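Local coordinates for protein putative mandelate racemase (Zymomonas mobilis, PDB 2OX4) that probably works as a magnesium-dependent lyase (putative dehydratase) of the enolase superfamily, in the mandelate racemase group, at residues 25-29 with 97-102; 127-132 with 340-345; 169-174 with 193-199. All blocks are in the same frame, centred on the assembly; numbering follows the deposited sequence.

Contact 1: 25-29 with 97-102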
loop_
_atom_site.group_PDB
_atom_site.type_symbol
_atom_site.label_atom_id
_atom_site.label_comp_id
_atom_site.label_asym_id
_atom_site.label_seq_id
_atom_site.Cartn_x
_atom_site.Cartn_y
_atom_site.Cartn_z
ATOM N N LEU C 25 9.404 -11.885 42.742
ATOM C CA LEU C 25 8.968 -13.276 42.676
ATOM C C LEU C 25 7.589 -13.434 43.294
ATOM O O LEU C 25 7.213 -12.676 44.190
ATOM C CB LEU C 25 9.977 -14.183 43.388
ATOM C CG LEU C 25 11.338 -14.246 42.693
ATOM C CD1 LEU C 25 12.443 -14.684 43.633
ATOM C CD2 LEU C 25 11.268 -15.161 41.494
ATOM N N VAL C 26 6.839 -14.414 42.792
ATOM C CA VAL C 26 5.500 -14.731 43.275
ATOM C C VAL C 26 5.405 -16.210 43.577
ATOM O O VAL C 26 5.837 -17.050 42.775
ATOM C CB VAL C 26 4.360 -14.275 42.287
ATOM C CG1 VAL C 26 4.355 -15.102 40.992
ATOM C CG2 VAL C 26 2.993 -14.350 42.974
ATOM N N LYS C 27 4.852 -16.517 44.749
ATOM C CA LYS C 27 4.578 -17.892 45.145
ATOM C C LYS C 27 3.075 -18.094 45.327
ATOM O O LYS C 27 2.424 -17.415 46.142
ATOM C CB LYS C 27 5.361 -18.255 46.427
ATOM C CG LYS C 27 5.106 -19.689 46.938
ATOM C CD LYS C 27 5.919 -19.993 48.217
ATOM C CE LYS C 27 5.546 -21.336 48.808
ATOM N NZ LYS C 27 6.457 -21.672 49.948
ATOM N N VAL C 28 2.533 -19.008 44.533
ATOM C CA VAL C 28 1.087 -19.278 44.503
ATOM C C VAL C 28 0.812 -20.638 45.125
ATOM O O VAL C 28 1.236 -21.659 44.580
ATOM C CB VAL C 28 0.576 -19.280 43.043
ATOM C CG1 VAL C 28 -0.932 -19.602 42.975
ATOM C CG2 VAL C 28 0.886 -17.945 42.373
ATOM N N SER C 29 0.112 -20.647 46.258
ATOM C CA SER C 29 -0.184 -21.897 46.985
ATOM C C SER C 29 -1.617 -22.355 46.759
ATOM O O SER C 29 -2.514 -21.529 46.558
ATOM C CB SER C 29 0.059 -21.702 48.479
ATOM O OG SER C 29 1.414 -21.383 48.710
ATOM N N ALA C 97 3.907 -13.405 35.503
ATOM C CA ALA C 97 4.474 -14.044 36.695
ATOM C C ALA C 97 3.514 -15.094 37.227
ATOM O O ALA C 97 3.914 -16.224 37.546
ATOM C CB ALA C 97 4.839 -13.012 37.766
ATOM N N PHE C 98 2.235 -14.741 37.272
ATOM C CA PHE C 98 1.203 -15.681 37.660
ATOM C C PHE C 98 1.134 -16.885 36.728
ATOM O O PHE C 98 1.075 -18.029 37.187
ATOM C CB PHE C 98 -0.149 -14.967 37.791
ATOM C CG PHE C 98 -0.286 -14.209 39.079
ATOM C CD1 PHE C 98 -0.411 -12.831 39.086
ATOM C CD2 PHE C 98 -0.256 -14.892 40.297
ATOM C CE1 PHE C 98 -0.541 -12.142 40.294
ATOM C CE2 PHE C 98 -0.387 -14.206 41.509
ATOM C CZ PHE C 98 -0.521 -12.836 41.506
ATOM N N ASP C 99 1.190 -16.632 35.424
ATOM C CA ASP C 99 1.110 -17.710 34.438
ATOM C C ASP C 99 2.230 -18.744 34.636
ATOM O O ASP C 99 1.978 -19.946 34.622
ATOM C CB ASP C 99 1.080 -17.143 33.008
ATOM C CG ASP C 99 0.861 -18.218 31.969
ATOM O OD1 ASP C 99 -0.306 -18.596 31.720
ATOM O OD2 ASP C 99 1.870 -18.682 31.419
ATOM N N ILE C 100 3.453 -18.262 34.872
ATOM C CA ILE C 100 4.595 -19.145 35.125
ATOM C C ILE C 100 4.311 -20.037 36.362
ATOM O O ILE C 100 4.498 -21.264 36.312
ATOM C CB ILE C 100 5.917 -18.337 35.286
ATOM C CG1 ILE C 100 6.298 -17.651 33.959
ATOM C CG2 ILE C 100 7.082 -19.264 35.748
ATOM C CD1 ILE C 100 7.349 -16.511 34.106
ATOM N N ALA C 101 3.825 -19.426 37.440
ATOM C CA ALA C 101 3.504 -20.172 38.672
ATOM C C ALA C 101 2.386 -21.212 38.454
ATOM O O ALA C 101 2.432 -22.319 39.015
ATOM C CB ALA C 101 3.133 -19.218 39.779
ATOM N N PHE C 102 1.391 -20.871 37.636
ATOM C CA PHE C 102 0.340 -21.837 37.304
ATOM C C PHE C 102 0.883 -23.070 36.581
ATOM O O PHE C 102 0.510 -24.206 36.919
ATOM C CB PHE C 102 -0.766 -21.198 36.455
ATOM C CG PHE C 102 -1.414 -19.999 37.086
ATOM C CD1 PHE C 102 -1.922 -18.985 36.280
ATOM C CD2 PHE C 102 -1.526 -19.880 38.473
ATOM C CE1 PHE C 102 -2.522 -17.864 36.837
ATOM C CE2 PHE C 102 -2.119 -18.747 39.048
ATOM C CZ PHE C 102 -2.625 -17.743 38.231
#
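V26 and V28 reach across to A97, F98, A101 and F102; the contact of strand 25-29 with helix 97-102 is almost wholly apolar, and no hydrogen bond links them. The aliphatic part comes first. V26 and V28, two residues apart on the strand, both point at the helix, while A97 and A101, one turn apart, point back at the strand. V26 lays CG1 against the first turn, 3.9 Å from A97 CB. It also brushes the backbone there, V26 CG1 lying 3.7 Å from A97 O, an oxygen already engaged by the amide N of A101 within the helix. V28 meets the next turn with CG2, 3.7 Å from A101 CB. Small methyls on this side of the helix let the axes of the two short segments approach to 8.4 Å, inclined at 46°.

The aromatic part flanks this row. F98 starts out neither toward nor away from the strand, but its ring end swings toward it and crosses both valines at about a right angle. V26 CG2, set anti to its own backbone N (V26 CG1 has chi1 69°), comes obliquely to the ring, 3.7 Å from F98 CE2. V28 CG2 instead sits at the ring edge, near the plane, 3.9 Å from F98 CD2. That one methyl is therefore shared between F98 and A101. F102 starts out pointing away from the strand and returns with its ring end, whose edge faces the other branch: V28 CG1 is 4.2 Å from F102 CE2.

I8 of strand 5-13 and L55 of helix 48-62 close round the F98 ring. The whole is a helix packed on one face of an antiparallel sheet, the alpha+beta N-terminal capping domain of the enolase superfamily.

Contact 2: 127-132 with 340-345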
loop_
_atom_site.group_PDB
_atom_site.type_symbol
_atom_site.label_atom_id
_atom_site.label_comp_id
_atom_site.label_asym_id
_atom_site.label_seq_id
_atom_site.Cartn_x
_atom_site.Cartn_y
_atom_site.Cartn_z
ATOM N N ARG C 127 21.926 -24.686 22.650
ATOM C CA ARG C 127 23.067 -23.792 22.484
ATOM C C ARG C 127 22.916 -22.546 23.353
ATOM O O ARG C 127 21.821 -22.003 23.481
ATOM C CB ARG C 127 23.208 -23.391 21.022
ATOM C CG ARG C 127 24.459 -22.601 20.739
ATOM C CD ARG C 127 24.533 -22.143 19.290
ATOM N NE ARG C 127 25.810 -21.489 19.032
ATOM C CZ ARG C 127 26.045 -20.645 18.028
ATOM N NH1 ARG C 127 25.087 -20.337 17.155
ATOM N NH2 ARG C 127 27.248 -20.100 17.900
ATOM N N VAL C 128 24.018 -22.104 23.957
ATOM C CA VAL C 128 23.999 -20.969 24.881
ATOM C C VAL C 128 25.039 -19.929 24.470
ATOM O O VAL C 128 26.117 -20.279 23.986
ATOM C CB VAL C 128 24.285 -21.417 26.349
ATOM C CG1 VAL C 128 24.130 -20.256 27.294
ATOM C CG2 VAL C 128 23.351 -22.559 26.777
ATOM N N TYR C 129 24.714 -18.648 24.654
ATOM C CA TYR C 129 25.723 -17.598 24.579
ATOM C C TYR C 129 25.999 -16.929 25.919
ATOM O O TYR C 129 25.115 -16.830 26.777
ATOM C CB TYR C 129 25.412 -16.566 23.469
ATOM C CG TYR C 129 24.259 -15.585 23.684
ATOM C CD1 TYR C 129 24.420 -14.418 24.443
ATOM C CD2 TYR C 129 23.031 -15.787 23.055
ATOM C CE1 TYR C 129 23.368 -13.513 24.616
ATOM C CE2 TYR C 129 21.988 -14.880 23.208
ATOM C CZ TYR C 129 22.164 -13.741 23.966
ATOM O OH TYR C 129 21.120 -12.857 24.095
ATOM N N ALA C 130 27.245 -16.501 26.099
ATOM C CA ALA C 130 27.654 -15.759 27.272
ATOM C C ALA C 130 27.306 -14.282 27.106
ATOM O O ALA C 130 27.851 -13.617 26.223
ATOM C CB ALA C 130 29.170 -15.923 27.470
ATOM N N SER C 131 26.437 -13.776 27.983
ATOM C CA SER C 131 25.769 -12.502 27.764
ATOM C C SER C 131 26.297 -11.351 28.612
ATOM O O SER C 131 26.419 -11.479 29.839
ATOM C CB SER C 131 24.272 -12.634 28.006
ATOM O OG SER C 131 23.608 -11.445 27.604
ATOM N N GLN C 132 26.530 -10.219 27.936
ATOM C CA GLN C 132 26.865 -8.917 28.539
ATOM C C GLN C 132 28.309 -8.913 29.049
ATOM O O GLN C 132 28.563 -8.664 30.230
ATOM C CB GLN C 132 25.855 -8.473 29.629
ATOM C CG GLN C 132 24.352 -8.594 29.244
ATOM C CD GLN C 132 23.897 -7.639 28.138
ATOM O OE1 GLN C 132 24.674 -6.831 27.631
ATOM N NE2 GLN C 132 22.612 -7.719 27.777
ATOM N N ILE C 340 18.922 -19.699 20.118
ATOM C CA ILE C 340 20.062 -19.755 21.058
ATOM C C ILE C 340 19.559 -19.279 22.425
ATOM O O ILE C 340 18.533 -18.587 22.508
ATOM C CB ILE C 340 21.267 -18.913 20.547
ATOM C CG1 ILE C 340 22.555 -19.272 21.304
ATOM C CG2 ILE C 340 20.951 -17.402 20.546
ATOM C CD1 ILE C 340 23.810 -18.666 20.690
ATOM N N HIS C 341 20.232 -19.693 23.496
ATOM C CA HIS C 341 19.830 -19.305 24.853
ATOM C C HIS C 341 20.793 -18.267 25.453
ATOM O O HIS C 341 22.014 -18.405 25.365
ATOM C CB HIS C 341 19.738 -20.538 25.767
ATOM C CG HIS C 341 19.374 -20.200 27.182
ATOM N ND1 HIS C 341 18.071 -20.180 27.629
ATOM C CD2 HIS C 341 20.140 -19.833 28.238
ATOM C CE1 HIS C 341 18.048 -19.827 28.900
ATOM N NE2 HIS C 341 19.292 -19.610 29.296
ATOM N N GLU C 342 20.231 -17.227 26.059
ATOM C CA GLU C 342 21.011 -16.175 26.693
ATOM C C GLU C 342 21.360 -16.583 28.117
ATOM O O GLU C 342 20.466 -16.829 28.943
ATOM C CB GLU C 342 20.200 -14.885 26.756
ATOM C CG GLU C 342 20.936 -13.780 27.488
ATOM C CD GLU C 342 20.196 -12.455 27.490
ATOM O OE1 GLU C 342 18.946 -12.435 27.367
ATOM O OE2 GLU C 342 20.883 -11.426 27.630
ATOM N N HIS C 343 22.655 -16.630 28.419
ATOM C CA HIS C 343 23.057 -16.872 29.803
ATOM C C HIS C 343 23.749 -15.645 30.375
ATOM O O HIS C 343 24.872 -15.312 29.982
ATOM C CB HIS C 343 23.923 -18.132 29.933
ATOM C CG HIS C 343 24.190 -18.523 31.354
ATOM N ND1 HIS C 343 23.179 -18.767 32.261
ATOM C CD2 HIS C 343 25.354 -18.693 32.031
ATOM C CE1 HIS C 343 23.709 -19.080 33.434
ATOM N NE2 HIS C 343 25.024 -19.027 33.324
ATOM N N HIS C 344 23.039 -14.961 31.278
ATOM C CA HIS C 344 23.401 -13.613 31.700
ATOM C C HIS C 344 24.468 -13.690 32.770
ATOM O O HIS C 344 24.439 -14.582 33.634
ATOM C CB HIS C 344 22.179 -12.858 32.227
ATOM C CG HIS C 344 22.331 -11.368 32.202
ATOM N ND1 HIS C 344 23.201 -10.692 33.032
ATOM C CD2 HIS C 344 21.704 -10.420 31.463
ATOM C CE1 HIS C 344 23.111 -9.394 32.801
ATOM N NE2 HIS C 344 22.209 -9.202 31.854
ATOM N N GLN C 345 25.407 -12.748 32.701
ATOM C CA GLN C 345 26.498 -12.654 33.674
ATOM C C GLN C 345 26.036 -12.486 35.130
ATOM O O GLN C 345 26.715 -12.940 36.056
ATOM C CB GLN C 345 27.519 -11.578 33.262
ATOM C CG GLN C 345 27.038 -10.120 33.345
ATOM C CD GLN C 345 27.182 -9.525 34.744
ATOM O OE1 GLN C 345 26.202 -9.076 35.339
ATOM N NE2 GLN C 345 28.403 -9.535 35.279
HETATM O O HOH W 1 20.187 -9.475 28.999
#
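R127-S131 and H341-H344 run side by side as parallel strands, and their backbone polar groups are paired in a regular ladder. R127 O takes the amide of H341, and H341 O the amide of Y129 at 2.8 Å from Y129 N. Y129 O then accepts from H343 N, H343 O from S131 N, and the longer bond from Q345 N to S131 O (3.3 Å) ends the series. This pairing joins the last strand of the barrel domain to its first, closing the modified TIM barrel of the enolase superfamily.

On the face carrying Y129 and S131, E342 OE2 gathers several donors. S131 OG gives its proton to the anti lone pair of E342 OE2, 2.7 Å away; the extended glutamate chain (chi2 176°) brings that oxygen to it. The same OE2 accepts from a water that in turn accepts from Q132 NE2 at 3.2 Å. Beneath, E342 CA stands over the Y129 ring face in a CH-pi contact, 3.9 Å from the centroid. K166 bonds to both E342 OE2 and Y129 OH, Q315 also to Y129 OH, and Q134 NE2 to Q132 OE1.

I340 CD1 lies over one face of the R127 guanidinium, offset toward its rim; D163 and D211 salt-bridge that group. On the opposite face V128 CG1 packs 3.4 Å from H343 CB, the rings of H341 (to E332 and E325) and H343 (to Q361 and E325) being hydrogen-bonded beyond it.

Contact 3: 169-174 with 193-199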
loop_
_atom_site.group_PDB
_atom_site.type_symbol
_atom_site.label_atom_id
_atom_site.label_comp_id
_atom_site.label_asym_id
_atom_site.label_seq_id
_atom_site.Cartn_x
_atom_site.Cartn_y
_atom_site.Cartn_z
ATOM N N VAL C 169 28.892 -2.672 22.937
ATOM C CA VAL C 169 30.173 -2.007 22.668
ATOM C C VAL C 169 30.087 -0.469 22.601
ATOM O O VAL C 169 31.117 0.199 22.479
ATOM C CB VAL C 169 30.890 -2.579 21.412
ATOM C CG1 VAL C 169 31.199 -4.065 21.594
ATOM C CG2 VAL C 169 30.048 -2.362 20.144
ATOM N N LEU C 170 28.867 0.082 22.676
ATOM C CA LEU C 170 28.673 1.542 22.581
ATOM C C LEU C 170 28.407 2.211 23.913
ATOM O O LEU C 170 28.636 3.419 24.048
ATOM C CB LEU C 170 27.560 1.905 21.565
ATOM C CG LEU C 170 27.796 1.509 20.103
ATOM C CD1 LEU C 170 26.522 1.678 19.246
ATOM C CD2 LEU C 170 28.963 2.253 19.472
ATOM N N ALA C 171 27.939 1.442 24.900
ATOM C CA ALA C 171 27.383 2.014 26.124
ATOM C C ALA C 171 28.421 2.773 26.956
ATOM O O ALA C 171 28.096 3.780 27.597
ATOM C CB ALA C 171 26.733 0.946 26.967
ATOM N N HIS C 172 29.656 2.276 26.958
ATOM C CA HIS C 172 30.686 2.805 27.856
ATOM C C HIS C 172 31.779 3.507 27.083
ATOM O O HIS C 172 32.167 3.073 25.997
ATOM C CB HIS C 172 31.277 1.690 28.724
ATOM C CG HIS C 172 30.253 0.980 29.546
ATOM N ND1 HIS C 172 29.603 -0.150 29.105
ATOM C CD2 HIS C 172 29.739 1.258 30.767
ATOM C CE1 HIS C 172 28.744 -0.550 30.025
ATOM N NE2 HIS C 172 28.804 0.291 31.042
ATOM N N ASP C 173 32.272 4.612 27.649
ATOM C CA ASP C 173 33.492 5.227 27.133
ATOM C C ASP C 173 34.718 4.374 27.453
ATOM O O ASP C 173 34.597 3.330 28.097
ATOM C CB ASP C 173 33.646 6.693 27.598
ATOM C CG ASP C 173 33.901 6.845 29.106
ATOM O OD1 ASP C 173 33.700 7.974 29.612
ATOM O OD2 ASP C 173 34.300 5.875 29.794
ATOM N N ARG C 174 35.888 4.826 27.018
ATOM C CA ARG C 174 37.125 4.065 27.194
ATOM C C ARG C 174 37.618 3.953 28.656
ATOM O O ARG C 174 38.512 3.159 28.946
ATOM C CB ARG C 174 38.216 4.614 26.278
ATOM C CG ARG C 174 38.078 4.223 24.806
ATOM C CD ARG C 174 39.407 4.420 24.106
ATOM N NE ARG C 174 39.419 4.084 22.679
ATOM C CZ ARG C 174 39.220 4.963 21.699
ATOM N NH1 ARG C 174 38.961 6.231 21.993
ATOM N NH2 ARG C 174 39.276 4.579 20.427
ATOM N N LYS C 193 34.599 4.453 16.241
ATOM C CA LYS C 193 35.902 3.802 16.432
ATOM C C LYS C 193 35.945 2.957 17.706
ATOM O O LYS C 193 36.441 1.833 17.675
ATOM C CB LYS C 193 37.034 4.838 16.431
ATOM C CG LYS C 193 38.437 4.232 16.525
ATOM C CD LYS C 193 39.398 4.847 15.516
ATOM C CE LYS C 193 40.306 5.877 16.165
ATOM N NZ LYS C 193 39.685 7.229 16.164
ATOM N N ILE C 194 35.434 3.502 18.809
ATOM C CA ILE C 194 35.361 2.784 20.095
ATOM C C ILE C 194 34.577 1.466 19.946
ATOM O O ILE C 194 35.031 0.404 20.391
ATOM C CB ILE C 194 34.748 3.667 21.206
ATOM C CG1 ILE C 194 35.757 4.726 21.677
ATOM C CG2 ILE C 194 34.330 2.840 22.408
ATOM C CD1 ILE C 194 35.134 5.847 22.499
ATOM N N GLY C 195 33.419 1.532 19.290
ATOM C CA GLY C 195 32.628 0.335 19.042
ATOM C C GLY C 195 33.330 -0.662 18.134
ATOM O O GLY C 195 33.389 -1.846 18.451
ATOM N N VAL C 196 33.860 -0.181 17.013
ATOM C CA VAL C 196 34.572 -1.024 16.055
ATOM C C VAL C 196 35.787 -1.707 16.704
ATOM O O VAL C 196 35.991 -2.908 16.512
ATOM C CB VAL C 196 35.029 -0.238 14.805
ATOM C CG1 VAL C 196 36.013 -1.056 13.977
ATOM C CG2 VAL C 196 33.825 0.137 13.929
ATOM N N GLU C 197 36.581 -0.950 17.464
ATOM C CA GLU C 197 37.819 -1.513 18.040
ATOM C C GLU C 197 37.514 -2.661 19.011
ATOM O O GLU C 197 38.280 -3.622 19.089
ATOM C CB GLU C 197 38.707 -0.439 18.703
ATOM C CG GLU C 197 38.189 0.077 20.039
ATOM C CD GLU C 197 39.095 1.118 20.671
ATOM O OE1 GLU C 197 38.941 1.367 21.885
ATOM O OE2 GLU C 197 39.932 1.698 19.947
ATOM N N ARG C 198 36.387 -2.562 19.722
ATOM C CA ARG C 198 35.955 -3.604 20.648
ATOM C C ARG C 198 35.490 -4.859 19.908
ATOM O O ARG C 198 35.909 -5.967 20.246
ATOM C CB ARG C 198 34.876 -3.082 21.597
ATOM C CG ARG C 198 35.393 -2.095 22.619
ATOM C CD ARG C 198 34.304 -1.207 23.169
ATOM N NE ARG C 198 34.836 -0.289 24.175
ATOM C CZ ARG C 198 34.109 0.571 24.881
ATOM N NH1 ARG C 198 32.799 0.664 24.686
ATOM N NH2 ARG C 198 34.699 1.360 25.775
ATOM N N VAL C 199 34.648 -4.683 18.886
ATOM C CA VAL C 199 34.202 -5.809 18.057
ATOM C C VAL C 199 35.382 -6.490 17.366
ATOM O O VAL C 199 35.496 -7.727 17.380
ATOM C CB VAL C 199 33.159 -5.362 16.981
ATOM C CG1 VAL C 199 32.856 -6.519 16.013
ATOM C CG2 VAL C 199 31.877 -4.854 17.655
#
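R198 reaches from helix 193-199 into the bend of the loop to meet V169, H172 and D173, while R174 runs from farther along the loop back to E197 on the helix. R198 is extended, chi3 179°, and brings its guanidinium edge-on to a row of backbone carbonyls. R198 NH1 bonds to V169 O at 2.8 Å, coming from above that carbonyl's plane, and to H172 O at 2.8 Å, this oxygen lying in the guanidinium plane. R198 NH2 adds weak bonds to H172 O and to D173 O, the latter at 3.0 Å. I194 CG2 sits over the centre of one guanidinium face.

R174 is turned differently. Its guanidinium presents NE and NH2 side-on to the E197 carboxylate, one nitrogen to each oxygen. R174 NE lies 2.9 Å from E197 OE1, on the syn side but tilted out of the carboxylate plane; R174 NH2 is 3.0 Å from E197 OE2, along a nearly straight bond (174°) that meets the carboxylate from above. The planes of the two groups are 59° apart, so this is a twisted pair and not a flat one. I194 CG1 lies over the centre of the R174 guanidinium, 3.5 Å from R174 CZ, so the two branches of one isoleucine each cover an arginine. E190 adds a second acid to R174.

Behind the charges, V169 and R198 lie alongside, pointing opposite ways, V169 CG1 3.8 Å from R198 CB. V169 CG2 packs against V199 and the bare backbone of G195, where the CA atoms of the two segments come nearest, 5.0 Å from V169 CA to G195 CA.

Chemically, one arginine, R198, which also bonds to G145 O, ties together three carbonyls of a loop without regular structure. The salt bridge fastens the R174 part of the loop after strand 164-167 to helix 189-206.

The three contacts follow the two-domain plan of the chain. Contact 1 belongs to the N-terminal domain, contacts 2 and 3 to the barrel, and the centres of contacts 1 and 3 are about 40 Å apart, on opposite sides of the chain's centre. Helix 89-110 of contact 1 leads on to strand 126-131 of contact 2, with about 25 Å between the two centres. Contact 3 falls within the long chain span that contact 2 brings together, about 8 Å away at the nearest atoms. Contact 2 is the one beside the magnesium held by E215, E241 and E267: at the nearest atoms the Q132 side chain is about 4 Å from the ion, the H172 side chain of contact 3 about 12 Å.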